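Long-range contacts in Alpha/beta hydrolase fold protein (Ochrobactrum, PDB 4G9E), which hydrolyses the lactone ring of N-acyl homoserine lactones and is held here with the opened product N-butanoyl-L-homoserine: residues I30-F40 / A56-K64; M77-T85 / L103-R114. All blocks are in the same frame, centred on the assembly; numbering follows the deposited sequence.

Contact 1: residues I30-F40 / A56-K64; sequences IHGNSSSGAIF and APDLPGHGK. With C4L (N-butanoyl-L-homoserine), chain C.
The loop that follows strand 24-30 lies along the ligand pocket and probably supplies part of the oxyanion hole, as in other alpha/beta hydrolases, and His31 fixes it to the loop that follows strand 52-57. Leu59 N donates to His31 NE2 at 3.0 Å, nearly straight (171°), with the N somewhat tilted from the ring plane. The other ring nitrogen, ND1, donates to Gly32 O, in the carbonyl plane and on a lone pair. Both ring nitrogens are thus used. The side chain of Leu59 slides past the ring, with CG 3.5 Å from His31 NE2. His62 CD2 comes within 3.6 Å of His31 CE1, the two ring planes at 48°. The CG of His31 sits between its backbone N and carbonyl carbon (chi1 69°), which lays one ring face against Ser35 C and Ser36 N, toward the rim.

A second junction centres on Asp58. Its OD1 accepts from Gly37 N at 2.7 Å, nearly along the C-O axis. In the Ser36 conformer described, OD1 also accepts from Ser36 OG, which lies above the carboxylate plane, and Ser36 OG in turn accepts from Ala38 N, an ST turn. Asp58 OD2 takes Lys64 N and a salt bridge from Arg18 of strand 13-19. Water also joins the loops, between Pro57 O and His31 N (weak) and between Ser35 O and Gly63 N.

Asn33 touches the ligand twice: its N reaches C4L O2 at 2.8 Å, and its ND2 reaches C4L O4 at 2.9 Å. The first bond is consistent with an oxyanion-hole amide. Since the ND1 bond shows His31 protonated there and NE2 accepts, the ring is probably neutral, a second-shell group that helps hold the turn presenting Asn33 to the ligand.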
loop_
_atom_site.group_PDB
_atom_site.type_symbol
_atom_site.label_atom_id
_atom_site.label_comp_id
_atom_site.label_asym_id
_atom_site.label_seq_id
_atom_site.Cartn_x
_atom_site.Cartn_y
_atom_site.Cartn_z
ATOM N N ILE A 30 -3.700 1.465 -1.799
ATOM C CA ILE A 30 -3.584 0.035 -1.527
ATOM C C ILE A 30 -3.093 -0.170 -0.095
ATOM O O ILE A 30 -2.002 0.272 0.268
ATOM C CB ILE A 30 -2.601 -0.665 -2.494
ATOM C CG1 ILE A 30 -2.886 -0.297 -3.958
ATOM C CG2 ILE A 30 -2.677 -2.165 -2.304
ATOM C CD1 ILE A 30 -1.874 -0.868 -4.926
ATOM N N HIS A 31 -3.915 -0.840 0.706
ATOM C CA HIS A 31 -3.634 -1.043 2.123
ATOM C C HIS A 31 -2.539 -2.077 2.387
ATOM O O HIS A 31 -2.034 -2.746 1.479
ATOM C CB HIS A 31 -4.917 -1.424 2.857
ATOM C CG HIS A 31 -5.443 -2.783 2.497
ATOM N ND1 HIS A 31 -4.894 -3.953 2.981
ATOM C CD2 HIS A 31 -6.480 -3.155 1.706
ATOM C CE1 HIS A 31 -5.563 -4.984 2.493
ATOM N NE2 HIS A 31 -6.533 -4.529 1.719
ATOM N N GLY A 32 -2.185 -2.193 3.663
ATOM C CA GLY A 32 -1.105 -3.057 4.096
ATOM C C GLY A 32 -1.526 -4.433 4.573
ATOM O O GLY A 32 -2.693 -4.820 4.507
ATOM N N ASN A 33 -0.536 -5.172 5.050
ATOM C CA ASN A 33 -0.711 -6.530 5.543
ATOM C C ASN A 33 -1.772 -6.574 6.642
ATOM O O ASN A 33 -1.658 -5.882 7.658
ATOM C CB ASN A 33 0.638 -6.992 6.088
ATOM C CG ASN A 33 0.668 -8.457 6.455
ATOM O OD1 ASN A 33 -0.332 -9.048 6.874
ATOM N ND2 ASN A 33 1.844 -9.051 6.322
ATOM N N SER A 34 -2.811 -7.378 6.420
ATOM C CA SER A 34 -3.867 -7.604 7.410
ATOM C C SER A 34 -4.728 -6.377 7.671
ATOM O O SER A 34 -5.424 -6.309 8.684
ATOM C CB SER A 34 -3.296 -8.168 8.724
ATOM O OG SER A 34 -2.584 -9.380 8.484
ATOM N N SER A 35 -4.689 -5.417 6.750
ATOM C CA SER A 35 -5.482 -4.206 6.899
ATOM C C SER A 35 -6.670 -4.238 5.940
ATOM O O SER A 35 -7.133 -5.308 5.541
ATOM C CB SER A 35 -4.614 -2.961 6.686
ATOM O OG SER A 35 -5.292 -1.788 7.094
ATOM N N SER A 36 -7.153 -3.051 5.587
ATOM C CA SER A 36 -8.330 -2.879 4.749
ATOM C C SER A 36 -8.287 -1.474 4.158
ATOM O O SER A 36 -7.661 -0.584 4.734
ATOM C CB SER A 36 -9.590 -3.020 5.605
ATOM O OG SER A 36 -10.743 -2.536 4.937
ATOM N N GLY A 37 -8.944 -1.267 3.019
ATOM C CA GLY A 37 -9.095 0.075 2.473
ATOM C C GLY A 37 -9.808 1.033 3.419
ATOM O O GLY A 37 -9.680 2.252 3.290
ATOM N N ALA A 38 -10.565 0.496 4.371
ATOM C CA ALA A 38 -11.243 1.320 5.375
ATOM C C ALA A 38 -10.252 2.150 6.195
ATOM O O ALA A 38 -10.614 3.187 6.753
ATOM C CB ALA A 38 -12.090 0.443 6.285
ATOM N N ILE A 39 -8.997 1.702 6.249
ATOM C CA ILE A 39 -7.953 2.394 7.009
ATOM C C ILE A 39 -7.687 3.791 6.446
ATOM O O ILE A 39 -7.149 4.660 7.132
ATOM C CB ILE A 39 -6.632 1.559 7.040
ATOM C CG1 ILE A 39 -5.756 1.929 8.243
ATOM C CG2 ILE A 39 -5.853 1.699 5.743
ATOM C CD1 ILE A 39 -6.313 1.493 9.577
ATOM N N PHE A 40 -8.076 4.007 5.192
ATOM C CA PHE A 40 -7.836 5.279 4.514
ATOM C C PHE A 40 -8.989 6.268 4.665
ATOM O O PHE A 40 -9.097 7.234 3.911
ATOM C CB PHE A 40 -7.522 5.039 3.038
ATOM C CG PHE A 40 -6.286 4.214 2.821
ATOM C CD1 PHE A 40 -5.086 4.573 3.415
ATOM C CD2 PHE A 40 -6.321 3.072 2.033
ATOM C CE1 PHE A 40 -3.939 3.825 3.223
ATOM C CE2 PHE A 40 -5.177 2.316 1.837
ATOM C CZ PHE A 40 -3.984 2.687 2.427
ATOM N N ALA A 56 -10.263 2.829 -2.797
ATOM C CA ALA A 56 -9.609 2.083 -1.718
ATOM C C ALA A 56 -10.223 0.697 -1.597
ATOM O O ALA A 56 -11.184 0.505 -0.852
ATOM C CB ALA A 56 -9.725 2.833 -0.392
ATOM N N PRO A 57 -9.688 -0.271 -2.355
ATOM C CA PRO A 57 -10.235 -1.631 -2.314
ATOM C C PRO A 57 -9.706 -2.425 -1.137
ATOM O O PRO A 57 -8.809 -1.992 -0.424
ATOM C CB PRO A 57 -9.718 -2.270 -3.610
ATOM C CG PRO A 57 -9.040 -1.199 -4.380
ATOM C CD PRO A 57 -8.668 -0.119 -3.402
ATOM N N ASP A 58 -10.279 -3.603 -0.945
ATOM C CA ASP A 58 -9.731 -4.581 -0.020
ATOM C C ASP A 58 -9.080 -5.699 -0.824
ATOM O O ASP A 58 -9.692 -6.265 -1.732
ATOM C CB ASP A 58 -10.826 -5.160 0.873
ATOM C CG ASP A 58 -11.397 -4.134 1.838
ATOM O OD1 ASP A 58 -10.695 -3.153 2.138
ATOM O OD2 ASP A 58 -12.542 -4.306 2.304
ATOM N N LEU A 59 -7.829 -6.005 -0.507
ATOM C CA LEU A 59 -7.166 -7.137 -1.137
ATOM C C LEU A 59 -7.926 -8.429 -0.868
ATOM O O LEU A 59 -8.582 -8.565 0.169
ATOM C CB LEU A 59 -5.743 -7.296 -0.613
ATOM C CG LEU A 59 -4.766 -6.147 -0.856
ATOM C CD1 LEU A 59 -3.452 -6.417 -0.153
ATOM C CD2 LEU A 59 -4.560 -5.905 -2.352
ATOM N N PRO A 60 -7.826 -9.399 -1.786
ATOM C CA PRO A 60 -8.334 -10.739 -1.479
ATOM C C PRO A 60 -7.838 -11.171 -0.101
ATOM O O PRO A 60 -6.686 -10.912 0.248
ATOM C CB PRO A 60 -7.714 -11.599 -2.584
ATOM C CG PRO A 60 -7.624 -10.654 -3.747
ATOM C CD PRO A 60 -7.227 -9.329 -3.132
ATOM N N GLY A 61 -8.703 -11.827 0.669
ATOM C CA GLY A 61 -8.353 -12.297 1.998
ATOM C C GLY A 61 -8.374 -11.239 3.086
ATOM O O GLY A 61 -8.059 -11.543 4.233
ATOM N N HIS A 62 -8.738 -10.008 2.726
ATOM C CA HIS A 62 -8.688 -8.875 3.640
ATOM C C HIS A 62 -10.009 -8.115 3.661
ATOM O O HIS A 62 -10.760 -8.109 2.685
ATOM C CB HIS A 62 -7.591 -7.900 3.200
ATOM C CG HIS A 62 -6.196 -8.421 3.357
ATOM N ND1 HIS A 62 -5.653 -9.378 2.525
ATOM C CD2 HIS A 62 -5.221 -8.096 4.239
ATOM C CE1 HIS A 62 -4.408 -9.623 2.898
ATOM N NE2 HIS A 62 -4.121 -8.860 3.937
ATOM N N GLY A 63 -10.271 -7.437 4.771
ATOM C CA GLY A 63 -11.423 -6.563 4.863
ATOM C C GLY A 63 -12.723 -7.232 4.465
ATOM O O GLY A 63 -13.045 -8.331 4.924
ATOM N N LYS A 64 -13.479 -6.553 3.640
ATOM C CA LYS A 64 -14.778 -7.007 3.178
ATOM C C LYS A 64 -14.696 -7.818 1.860
ATOM O O LYS A 64 -15.680 -8.189 1.319
ATOM C CB LYS A 64 -15.736 -5.814 3.016
ATOM C CG LYS A 64 -15.979 -5.145 4.349
ATOM C CD LYS A 64 -17.138 -4.212 4.405
ATOM C CE LYS A 64 -17.169 -3.610 5.797
ATOM N NZ LYS A 64 -17.661 -4.558 6.803
HETATM O O1 C4L C . 2.247 -3.178 7.201
HETATM C C4 C4L C . 2.608 -4.007 6.332
HETATM O O2 C4L C . 2.016 -4.163 5.241
HETATM C C3 C4L C . 3.802 -4.891 6.609
HETATM C C2 C4L C . 4.761 -4.238 7.613
HETATM C C1 C4L C . 5.685 -5.251 8.270
HETATM O O3 C4L C . 4.944 -6.066 9.193
HETATM N N1 C4L C . 4.563 -5.198 5.393
HETATM C C5 C4L C . 4.513 -6.393 4.797
HETATM O O4 C4L C . 3.847 -7.330 5.220
HETATM C C6 C4L C . 5.348 -6.567 3.550
HETATM C C7 C4L C . 6.139 -7.867 3.649
HETATM C C8 C4L C . 7.158 -7.847 4.782
HETATM O O HOH W 1 -6.712 -0.275 0.001
HETATM O O HOH W 2 -1.641 -10.169 4.595
HETATM O O HOH W 3 -8.193 -7.613 6.750
#

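Contact 2: residues M77-T85 / L103-R114. With C4L (N-butanoyl-L-homoserine), chain C.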
loop_
_atom_site.group_PDB
_atom_site.type_symbol
_atom_site.label_atom_id
_atom_site.label_comp_id
_atom_site.label_asym_id
_atom_site.label_seq_id
_atom_site.Cartn_x
_atom_site.Cartn_y
_atom_site.Cartn_z
ATOM N N MET A 77 2.913 -10.560 -3.526
ATOM C CA MET A 77 2.987 -9.186 -3.990
ATOM C C MET A 77 2.579 -9.062 -5.463
ATOM O O MET A 77 1.829 -8.160 -5.838
ATOM C CB MET A 77 4.374 -8.614 -3.717
ATOM C CG MET A 77 4.610 -8.399 -2.227
ATOM S SD MET A 77 6.346 -8.301 -1.836
ATOM C CE MET A 77 6.257 -7.897 -0.090
ATOM N N GLU A 78 3.057 -9.986 -6.294
ATOM C CA GLU A 78 2.728 -9.963 -7.713
ATOM C C GLU A 78 1.276 -10.390 -7.971
ATOM O O GLU A 78 0.630 -9.852 -8.868
ATOM C CB GLU A 78 3.736 -10.788 -8.520
ATOM C CG GLU A 78 3.760 -12.285 -8.218
ATOM C CD GLU A 78 4.707 -12.699 -7.091
ATOM O OE1 GLU A 78 5.030 -11.890 -6.190
ATOM O OE2 GLU A 78 5.121 -13.871 -7.111
ATOM N N GLY A 79 0.756 -11.339 -7.193
ATOM C CA GLY A 79 -0.630 -11.748 -7.325
ATOM C C GLY A 79 -1.602 -10.647 -6.958
ATOM O O GLY A 79 -2.622 -10.447 -7.633
ATOM N N TYR A 80 -1.303 -9.939 -5.876
ATOM C CA TYR A 80 -2.107 -8.785 -5.494
ATOM C C TYR A 80 -2.032 -7.690 -6.563
ATOM O O TYR A 80 -3.019 -7.008 -6.835
ATOM C CB TYR A 80 -1.614 -8.220 -4.174
ATOM C CG TYR A 80 -1.878 -9.056 -2.932
ATOM C CD1 TYR A 80 -3.135 -9.582 -2.656
ATOM C CD2 TYR A 80 -0.858 -9.274 -2.017
ATOM C CE1 TYR A 80 -3.362 -10.316 -1.483
ATOM C CE2 TYR A 80 -1.068 -10.005 -0.860
ATOM C CZ TYR A 80 -2.320 -10.510 -0.595
ATOM O OH TYR A 80 -2.528 -11.220 0.560
ATOM N N ALA A 81 -0.861 -7.519 -7.164
ATOM C CA ALA A 81 -0.715 -6.542 -8.240
ATOM C C ALA A 81 -1.583 -6.928 -9.427
ATOM O O ALA A 81 -2.211 -6.069 -10.054
ATOM C CB ALA A 81 0.734 -6.391 -8.638
ATOM N N ASP A 82 -1.623 -8.223 -9.757
ATOM C CA ASP A 82 -2.528 -8.696 -10.799
ATOM C C ASP A 82 -3.968 -8.368 -10.427
ATOM O O ASP A 82 -4.723 -7.840 -11.245
ATOM C CB ASP A 82 -2.370 -10.204 -11.028
ATOM C CG ASP A 82 -1.195 -10.538 -11.915
ATOM O OD1 ASP A 82 -0.933 -9.764 -12.855
ATOM O OD2 ASP A 82 -0.536 -11.567 -11.677
ATOM N N ALA A 83 -4.345 -8.670 -9.190
ATOM C CA ALA A 83 -5.717 -8.426 -8.754
ATOM C C ALA A 83 -6.090 -6.943 -8.851
ATOM O O ALA A 83 -7.172 -6.596 -9.326
ATOM C CB ALA A 83 -5.930 -8.942 -7.330
ATOM N N MET A 84 -5.202 -6.070 -8.391
ATOM C CA MET A 84 -5.502 -4.647 -8.440
ATOM C C MET A 84 -5.552 -4.136 -9.878
ATOM O O MET A 84 -6.332 -3.244 -10.196
ATOM C CB MET A 84 -4.496 -3.853 -7.611
ATOM C CG MET A 84 -4.586 -4.115 -6.108
ATOM S SD MET A 84 -6.204 -3.783 -5.353
ATOM C CE MET A 84 -6.937 -5.413 -5.369
ATOM N N THR A 85 -4.719 -4.702 -10.743
ATOM C CA THR A 85 -4.752 -4.313 -12.142
ATOM C C THR A 85 -6.093 -4.725 -12.764
ATOM O O THR A 85 -6.681 -3.974 -13.539
ATOM C CB THR A 85 -3.551 -4.896 -12.920
ATOM O OG1 THR A 85 -2.327 -4.431 -12.338
ATOM C CG2 THR A 85 -3.598 -4.441 -14.366
ATOM N N LEU A 103 2.850 -3.335 2.650
ATOM C CA LEU A 103 2.577 -4.365 1.645
ATOM C C LEU A 103 2.008 -3.724 0.377
ATOM O O LEU A 103 2.368 -4.099 -0.737
ATOM C CB LEU A 103 1.609 -5.401 2.205
ATOM C CG LEU A 103 1.029 -6.408 1.213
ATOM C CD1 LEU A 103 2.123 -7.264 0.577
ATOM C CD2 LEU A 103 -0.021 -7.286 1.889
ATOM N N GLY A 104 1.114 -2.755 0.540
ATOM C CA GLY A 104 0.538 -2.065 -0.604
ATOM C C GLY A 104 1.546 -1.335 -1.479
ATOM O O GLY A 104 1.357 -1.223 -2.696
ATOM N N GLY A 105 2.609 -0.816 -0.867
ATOM C CA GLY A 105 3.702 -0.220 -1.614
ATOM C C GLY A 105 4.459 -1.247 -2.441
ATOM O O GLY A 105 4.816 -0.978 -3.587
ATOM N N HIS A 106 4.719 -2.417 -1.860
ATOM C CA HIS A 106 5.355 -3.498 -2.611
ATOM C C HIS A 106 4.471 -3.926 -3.791
ATOM O O HIS A 106 4.962 -4.202 -4.887
ATOM C CB HIS A 106 5.637 -4.693 -1.691
ATOM C CG HIS A 106 6.595 -4.387 -0.581
ATOM N ND1 HIS A 106 7.958 -4.289 -0.767
ATOM C CD2 HIS A 106 6.377 -4.138 0.733
ATOM C CE1 HIS A 106 8.538 -4.002 0.387
ATOM N NE2 HIS A 106 7.601 -3.899 1.314
ATOM N N ILE A 107 3.167 -4.005 -3.549
ATOM C CA ILE A 107 2.201 -4.296 -4.597
ATOM C C ILE A 107 2.259 -3.227 -5.693
ATOM O O ILE A 107 2.294 -3.537 -6.886
ATOM C CB ILE A 107 0.777 -4.426 -4.015
ATOM C CG1 ILE A 107 0.714 -5.622 -3.054
ATOM C CG2 ILE A 107 -0.268 -4.518 -5.128
ATOM C CD1 ILE A 107 -0.531 -5.659 -2.206
ATOM N N GLY A 108 2.293 -1.960 -5.287
ATOM C CA GLY A 108 2.407 -0.870 -6.242
ATOM C C GLY A 108 3.641 -0.972 -7.124
ATOM O O GLY A 108 3.594 -0.705 -8.323
ATOM N N ILE A 109 4.761 -1.373 -6.528
ATOM C CA ILE A 109 5.984 -1.581 -7.295
ATOM C C ILE A 109 5.782 -2.687 -8.347
ATOM O O ILE A 109 6.187 -2.542 -9.506
ATOM C CB ILE A 109 7.185 -1.889 -6.366
ATOM C CG1 ILE A 109 7.510 -0.680 -5.478
ATOM C CG2 ILE A 109 8.409 -2.318 -7.187
ATOM C CD1 ILE A 109 8.493 -0.993 -4.365
ATOM N N GLU A 110 5.147 -3.788 -7.950
ATOM C CA GLU A 110 4.846 -4.849 -8.903
ATOM C C GLU A 110 3.798 -4.416 -9.944
ATOM O O GLU A 110 3.728 -4.996 -11.022
ATOM C CB GLU A 110 4.443 -6.140 -8.184
ATOM C CG GLU A 110 5.502 -6.691 -7.219
ATOM C CD GLU A 110 6.786 -7.141 -7.903
ATOM O OE1 GLU A 110 6.758 -7.445 -9.112
ATOM O OE2 GLU A 110 7.831 -7.182 -7.219
ATOM N N MET A 111 3.011 -3.384 -9.643
ATOM C CA MET A 111 2.055 -2.874 -10.620
ATOM C C MET A 111 2.698 -2.048 -11.721
ATOM O O MET A 111 2.087 -1.840 -12.761
ATOM C CB MET A 111 0.946 -2.052 -9.965
ATOM C CG MET A 111 -0.069 -2.869 -9.218
ATOM S SD MET A 111 -1.388 -1.859 -8.511
ATOM C CE MET A 111 -2.308 -1.387 -9.966
ATOM N N ILE A 112 3.916 -1.565 -11.510
ATOM C CA ILE A 112 4.537 -0.704 -12.510
ATOM C C ILE A 112 4.560 -1.391 -13.875
ATOM O O ILE A 112 4.228 -0.782 -14.890
ATOM C CB ILE A 112 5.938 -0.232 -12.069
ATOM C CG1 ILE A 112 5.826 0.692 -10.848
ATOM C CG2 ILE A 112 6.668 0.465 -13.214
ATOM C CD1 ILE A 112 7.151 1.038 -10.219
ATOM N N ALA A 113 4.917 -2.671 -13.903
ATOM C CA ALA A 113 4.994 -3.402 -15.163
ATOM C C ALA A 113 3.625 -3.748 -15.744
ATOM O O ALA A 113 3.496 -3.975 -16.943
ATOM C CB ALA A 113 5.792 -4.669 -14.965
ATOM N N ARG A 114 2.617 -3.820 -14.889
ATOM C CA ARG A 114 1.293 -4.302 -15.255
ATOM C C ARG A 114 0.300 -3.202 -15.598
ATOM O O ARG A 114 -0.725 -3.469 -16.217
ATOM C CB ARG A 114 0.724 -5.135 -14.103
ATOM C CG ARG A 114 1.521 -6.402 -13.824
ATOM C CD ARG A 114 1.033 -7.107 -12.563
ATOM N NE ARG A 114 1.612 -8.441 -12.482
ATOM C CZ ARG A 114 2.822 -8.716 -12.010
ATOM N NH1 ARG A 114 3.589 -7.758 -11.513
ATOM N NH2 ARG A 114 3.263 -9.968 -12.026
HETATM O O1 C4L C . 2.247 -3.178 7.201
HETATM C C4 C4L C . 2.608 -4.007 6.332
HETATM O O2 C4L C . 2.016 -4.163 5.241
HETATM C C3 C4L C . 3.802 -4.891 6.609
HETATM C C2 C4L C . 4.761 -4.238 7.613
HETATM C C1 C4L C . 5.685 -5.251 8.270
HETATM O O3 C4L C . 4.944 -6.066 9.193
HETATM N N1 C4L C . 4.563 -5.198 5.393
HETATM C C5 C4L C . 4.513 -6.393 4.797
HETATM O O4 C4L C . 3.847 -7.330 5.220
HETATM C C6 C4L C . 5.348 -6.567 3.550
HETATM C C7 C4L C . 6.139 -7.867 3.649
HETATM C C8 C4L C . 7.158 -7.847 4.782
HETATM O O HOH W 4 1.585 -11.915 -13.375
#
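Arg114 and Asp82 of helix 77-85 form a salt bridge, Arg114 NE to Asp82 OD1 at 2.9 Å in the Asp82 conformer described. The bond is bent (138°), and the arginine meets OD1 from above the carboxylate plane. A water links Asp82 OD2 to Arg114 NH2. Arg114 NH1 donates to Glu110 O at 2.8 Å, in the guanidinium plane, so each guanidinium nitrogen has a partner. Glu78 O lies over one face of the group. With an alanine for Arg114, Asp82 OD1 would probably lose its charged mate and Glu110 O this side-chain donor.

Glu78 OE2 is satisfied by Thr196, and the Glu110 carboxylate, in the conformer described, by Gly198 N and Gln200 NE2. Thr85 OG1 donates to Ala81 O, which also accepts from Thr85 N on the opposite face of its plane.

The helix axes cross at -71°, 8.0 Å apart, over a largely apolar interface. Ala81 CB fits against Met111 CG at 3.7 Å, and Tyr80 CB meets Ile107 CD1 at 3.4 Å. At the pocket end the extended Met77 chain (chi2 160°) lays CE over a face of His106, a CH-pi contact at 3.9 Å from the ring centre. His106 ND1 is hydrogen-bonded to Gln200 OE1. Leu103 N donates to C4L O2 at 2.8 Å. This backbone N-H follows Ser102, the probable nucleophile, and is consistent with the nucleophile elbow and oxyanion hole of alpha/beta hydrolases.

Contact 1 closes before contact 2 opens along the chain, and their centres lie 14 Å apart. Both belong to the alpha/beta hydrolase core. Strands 24-30 and 52-57, neighbours in the central sheet, lead into the loops of contact 1. Strand 97-101, on the other side of strand 24-30, leads toward helix 103-111 of contact 2. The two contacts touch directly: Leu59 CD1 is 3.6 Å from Ile107 CD1, and Ile30 CG2 is 3.6 Å from Gly104 CA. They meet again at the ligand, where the backbone amides of Asn33 and Leu103 share C4L O2. The probable oxyanion hole is therefore built from both, with His248 and Tyr160 also bonding the ligand.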